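Local atomic coordinates of NADPH-flavin oxidoreductase (Helicobacter pylori, PDB entry 2H0U), a protein that binds flavin mononucleotide and, as a member of the nitroreductase family, probably oxidises NADPH or NADH in flavin-dependent reductions. Residues R24-V36 with A147-D159. Numbering follows the deposited sequence.
Sequences RISQKDWEALVEV and ANMMMAAAMLGID
A single water joins Val36 and Asn148 across the contact: it donates to Val36 O at 2.8 Å and accepts from the side-chain amide, Asn148 ND2, at 3.0 Å. No direct hydrogen bond joins the two segments; the axes of helix segments 27-36 and 147-155 approach to 8.8 Å and run roughly antiparallel, at 145°, packed by apolar side chains. Beside the water, Val36 splits its two methyls along the facing helix, CG1 lying against the backbone of Asn148 and CG2 resting on Ala152 CB at 3.6 Å. Leu33 fills the middle. Its CD2 presses onto the helix backbone, 3.4 Å from Ala153 N, where the small Ala152 and Ala153 let it come close, while CD1 meets Ile158 CD1 tip to tip. Selenomethionine Met149 is a knob in the hole formed by Trp30, Leu33, Val34 and Val36; the bend at chi3 (64°) brings CE to 3.6 Å from Leu33 O and 3.9 Å from Trp30 CH2, at an oblique angle to the indole. Beyond the Schellman turn at Gly157, Ile158 crosses Ile25 at about a right angle, its CG2 3.6 Å from Ile25 CD1. At the start of helix 27-38, Ser26 is the N-cap, its OG accepting from Asp29 N, and Asp29 lays CB near Ile158 CD1 while its carboxylate forms a salt bridge with Arg3 of the second subunit. Trp30 NE1 hydrogen-bonds to Tyr213 OH of that subunit. Phe194 of strand 186-195 touches Ile25, Trp30, Met149 and Ala153, so the helix pair packs against the antiparallel sheet, near bound FMN, in the alpha+beta core of a dimeric nitroreductase fold.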
loop_
_atom_site.group_PDB
_atom_site.type_symbol
_atom_site.label_atom_id
_atom_site.label_comp_id
_atom_site.label_asym_id
_atom_site.label_seq_id
_atom_site.Cartn_x
_atom_site.Cartn_y
_atom_site.Cartn_z
ATOM N N ARG A 24 3.273 22.607 14.485
ATOM C CA ARG A 24 4.017 21.391 14.169
ATOM C C ARG A 24 3.495 20.180 14.934
ATOM O O ARG A 24 2.829 20.300 15.971
ATOM C CB ARG A 24 5.529 21.572 14.330
ATOM C CG ARG A 24 6.310 20.659 13.354
ATOM C CD ARG A 24 7.723 21.202 13.016
ATOM N NE ARG A 24 8.729 20.593 13.878
ATOM C CZ ARG A 24 9.377 19.472 13.585
ATOM N NH1 ARG A 24 9.135 18.854 12.433
ATOM N NH2 ARG A 24 10.277 18.982 14.433
ATOM N N ILE A 25 3.761 19.012 14.381
ATOM C CA ILE A 25 3.366 17.768 15.025
ATOM C C ILE A 25 4.270 17.654 16.250
ATOM O O ILE A 25 5.474 17.881 16.151
ATOM C CB ILE A 25 3.584 16.587 14.068
ATOM C CG1 ILE A 25 2.725 16.806 12.819
ATOM C CG2 ILE A 25 3.227 15.294 14.761
ATOM C CD1 ILE A 25 3.080 15.831 11.618
ATOM N N SER A 26 3.689 17.319 17.399
ATOM C CA SER A 26 4.455 17.214 18.634
ATOM C C SER A 26 5.422 16.032 18.576
ATOM O O SER A 26 5.204 15.043 17.833
ATOM C CB SER A 26 3.499 17.031 19.824
ATOM O OG SER A 26 3.005 15.701 19.829
ATOM N N GLN A 27 6.487 16.111 19.370
ATOM C CA GLN A 27 7.456 15.029 19.407
ATOM C C GLN A 27 6.796 13.684 19.675
ATOM O O GLN A 27 7.081 12.699 19.007
ATOM C CB GLN A 27 8.518 15.288 20.482
ATOM C CG GLN A 27 9.796 14.544 20.177
ATOM C CD GLN A 27 10.415 15.019 18.855
ATOM O OE1 GLN A 27 10.421 16.228 18.537
ATOM N NE2 GLN A 27 10.933 14.066 18.073
ATOM N N LYS A 28 5.890 13.655 20.642
ATOM C CA LYS A 28 5.264 12.392 20.998
ATOM C C LYS A 28 4.314 11.856 19.913
ATOM O O LYS A 28 4.323 10.647 19.648
ATOM C CB LYS A 28 4.578 12.509 22.355
ATOM C CG LYS A 28 5.577 12.220 23.483
ATOM C CD LYS A 28 5.174 12.961 24.732
ATOM C CE LYS A 28 4.280 12.145 25.635
ATOM N NZ LYS A 28 4.356 12.683 27.051
ATOM N N ASP A 29 3.535 12.744 19.281
ATOM C CA ASP A 29 2.662 12.319 18.172
ATOM C C ASP A 29 3.529 11.776 17.022
ATOM O O ASP A 29 3.176 10.768 16.393
ATOM C CB ASP A 29 1.740 13.430 17.666
ATOM C CG ASP A 29 0.537 13.684 18.590
ATOM O OD1 ASP A 29 0.304 12.897 19.540
ATOM O OD2 ASP A 29 -0.175 14.677 18.338
ATOM N N TRP A 30 4.643 12.448 16.719
ATOM C CA TRP A 30 5.484 11.976 15.606
ATOM C C TRP A 30 6.069 10.591 15.915
ATOM O O TRP A 30 6.102 9.717 15.047
ATOM C CB TRP A 30 6.547 13.004 15.168
ATOM C CG TRP A 30 7.293 12.450 13.984
ATOM C CD1 TRP A 30 8.589 11.966 13.948
ATOM C CD2 TRP A 30 6.742 12.233 12.691
ATOM N NE1 TRP A 30 8.875 11.480 12.664
ATOM C CE2 TRP A 30 7.752 11.619 11.891
ATOM C CE3 TRP A 30 5.467 12.492 12.116
ATOM C CZ2 TRP A 30 7.538 11.259 10.550
ATOM C CZ3 TRP A 30 5.263 12.130 10.771
ATOM C CH2 TRP A 30 6.281 11.506 10.014
ATOM N N GLU A 31 6.496 10.363 17.158
ATOM C CA GLU A 31 7.094 9.086 17.537
ATOM C C GLU A 31 6.027 8.010 17.403
ATOM O O GLU A 31 6.321 6.889 17.008
ATOM C CB GLU A 31 7.592 9.163 18.998
ATOM C CG GLU A 31 8.912 9.942 19.115
ATOM C CD GLU A 31 9.285 10.305 20.548
ATOM O OE1 GLU A 31 8.431 10.164 21.481
ATOM O OE2 GLU A 31 10.436 10.776 20.733
ATOM N N ALA A 32 4.779 8.340 17.720
ATOM C CA ALA A 32 3.698 7.330 17.549
ATOM C C ALA A 32 3.485 6.978 16.085
ATOM O O ALA A 32 3.299 5.802 15.750
ATOM C CB ALA A 32 2.384 7.800 18.150
ATOM N N LEU A 33 3.548 7.973 15.209
ATOM C CA LEU A 33 3.357 7.703 13.776
ATOM C C LEU A 33 4.496 6.857 13.222
ATOM O O LEU A 33 4.272 5.960 12.421
ATOM C CB LEU A 33 3.171 9.028 12.984
ATOM C CG LEU A 33 1.874 9.801 13.228
ATOM C CD1 LEU A 33 1.874 11.103 12.463
ATOM C CD2 LEU A 33 0.604 8.965 12.887
ATOM N N VAL A 34 5.715 7.093 13.685
ATOM C CA VAL A 34 6.862 6.285 13.220
ATOM C C VAL A 34 6.652 4.838 13.694
ATOM O O VAL A 34 6.895 3.885 12.944
ATOM C CB VAL A 34 8.214 6.802 13.798
ATOM C CG1 VAL A 34 9.346 5.793 13.445
ATOM C CG2 VAL A 34 8.528 8.150 13.230
ATOM N N GLU A 35 6.172 4.707 14.925
ATOM C CA GLU A 35 5.795 3.392 15.451
ATOM C C GLU A 35 4.735 2.676 14.606
ATOM O O GLU A 35 4.841 1.470 14.354
ATOM C CB GLU A 35 5.402 3.499 16.937
ATOM C CG GLU A 35 5.025 2.159 17.597
ATOM C CD GLU A 35 6.207 1.197 17.791
ATOM O OE1 GLU A 35 7.396 1.544 17.540
ATOM O OE2 GLU A 35 5.947 0.092 18.283
ATOM N N VAL A 36 3.701 3.404 14.180
ATOM C CA VAL A 36 2.722 2.862 13.225
ATOM C C VAL A 36 3.432 2.267 11.991
ATOM O O VAL A 36 3.137 1.136 11.578
ATOM C CB VAL A 36 1.664 3.940 12.823
ATOM C CG1 VAL A 36 0.744 3.449 11.687
ATOM C CG2 VAL A 36 0.809 4.318 14.052
ATOM N N ALA A 147 0.483 3.996 3.963
ATOM C CA ALA A 147 -0.988 4.072 4.161
ATOM C C ALA A 147 -1.366 4.041 5.653
ATOM O O ALA A 147 -2.203 4.829 6.113
ATOM C CB ALA A 147 -1.721 2.895 3.402
ATOM N N ASN A 148 -0.780 3.096 6.394
ATOM C CA ASN A 148 -1.069 2.964 7.795
ATOM C C ASN A 148 -0.721 4.270 8.549
ATOM O O ASN A 148 -1.481 4.722 9.437
ATOM C CB ASN A 148 -0.298 1.765 8.382
ATOM C CG ASN A 148 -0.926 0.455 7.991
ATOM O OD1 ASN A 148 -1.886 0.446 7.213
ATOM N ND2 ASN A 148 -0.423 -0.650 8.537
HETATM N N MSE A 149 0.426 4.851 8.215
HETATM C CA MSE A 149 0.821 6.137 8.814
HETATM C C MSE A 149 -0.167 7.259 8.488
HETATM O O MSE A 149 -0.521 8.047 9.353
HETATM C CB MSE A 149 2.251 6.522 8.381
HETATM C CG MSE A 149 3.263 5.554 9.044
HETATM SE SE MSE A 149 5.110 6.042 8.624
HETATM C CE MSE A 149 5.236 7.833 9.510
HETATM N N MSE A 150 -0.579 7.386 7.226
HETATM C CA MSE A 150 -1.558 8.432 6.887
HETATM C C MSE A 150 -2.868 8.225 7.598
HETATM O O MSE A 150 -3.488 9.188 8.062
HETATM C CB MSE A 150 -1.797 8.467 5.379
HETATM C CG MSE A 150 -0.494 8.838 4.726
HETATM SE SE MSE A 150 -0.834 9.177 2.825
HETATM C CE MSE A 150 -1.276 7.405 2.276
HETATM N N MSE A 151 -3.311 6.962 7.714
HETATM C CA MSE A 151 -4.568 6.727 8.380
HETATM C C MSE A 151 -4.464 6.994 9.899
HETATM O O MSE A 151 -5.364 7.580 10.497
HETATM C CB MSE A 151 -5.098 5.304 8.062
HETATM C CG MSE A 151 -6.480 5.041 8.667
HETATM SE SE MSE A 151 -7.778 6.000 7.541
HETATM C CE MSE A 151 -6.748 6.282 5.875
ATOM N N ALA A 152 -3.367 6.585 10.522
ATOM C CA ALA A 152 -3.112 6.899 11.932
ATOM C C ALA A 152 -3.016 8.410 12.173
ATOM O O ALA A 152 -3.543 8.952 13.190
ATOM C CB ALA A 152 -1.814 6.182 12.366
ATOM N N ALA A 153 -2.359 9.101 11.237
ATOM C CA ALA A 153 -2.235 10.556 11.296
ATOM C C ALA A 153 -3.659 11.157 11.332
ATOM O O ALA A 153 -3.958 12.015 12.173
ATOM C CB ALA A 153 -1.451 11.068 10.083
ATOM N N ALA A 154 -4.550 10.642 10.470
ATOM C CA ALA A 154 -5.956 11.149 10.440
ATOM C C ALA A 154 -6.656 10.881 11.776
ATOM O O ALA A 154 -7.355 11.745 12.306
ATOM C CB ALA A 154 -6.748 10.539 9.290
HETATM N N MSE A 155 -6.446 9.712 12.346
HETATM C CA MSE A 155 -6.976 9.442 13.687
HETATM C C MSE A 155 -6.521 10.461 14.731
HETATM O O MSE A 155 -7.311 10.818 15.617
HETATM C CB MSE A 155 -6.646 8.034 14.150
HETATM C CG MSE A 155 -7.384 6.962 13.423
HETATM SE SE MSE A 155 -6.734 5.208 14.057
HETATM C CE MSE A 155 -7.482 5.299 15.894
ATOM N N LEU A 156 -5.285 10.964 14.602
ATOM C CA LEU A 156 -4.764 12.008 15.504
ATOM C C LEU A 156 -5.092 13.435 15.098
ATOM O O LEU A 156 -4.674 14.359 15.778
ATOM C CB LEU A 156 -3.242 11.887 15.671
ATOM C CG LEU A 156 -2.731 10.649 16.408
ATOM C CD1 LEU A 156 -1.206 10.531 16.320
ATOM C CD2 LEU A 156 -3.211 10.673 17.885
ATOM N N GLY A 157 -5.833 13.623 14.010
ATOM C CA GLY A 157 -6.190 14.971 13.534
ATOM C C GLY A 157 -5.079 15.649 12.767
ATOM O O GLY A 157 -5.071 16.889 12.606
ATOM N N ILE A 158 -4.175 14.828 12.232
ATOM C CA ILE A 158 -2.981 15.310 11.525
ATOM C C ILE A 158 -3.184 15.049 10.034
ATOM O O ILE A 158 -3.755 14.031 9.652
ATOM C CB ILE A 158 -1.680 14.585 12.044
ATOM C CG1 ILE A 158 -1.415 14.985 13.508
ATOM C CG2 ILE A 158 -0.427 14.923 11.183
ATOM C CD1 ILE A 158 -0.412 14.080 14.216
ATOM N N ASP A 159 -2.735 15.970 9.198
ATOM C CA ASP A 159 -2.925 15.803 7.761
ATOM C C ASP A 159 -1.729 15.249 7.087
ATOM O O ASP A 159 -0.671 15.150 7.692
ATOM C CB ASP A 159 -3.337 17.133 7.140
ATOM C CG ASP A 159 -4.681 17.574 7.633
ATOM O OD1 ASP A 159 -5.700 17.081 7.082
ATOM O OD2 ASP A 159 -4.715 18.443 8.529
HETATM O O HOH W 1 0.893 -0.433 11.252
#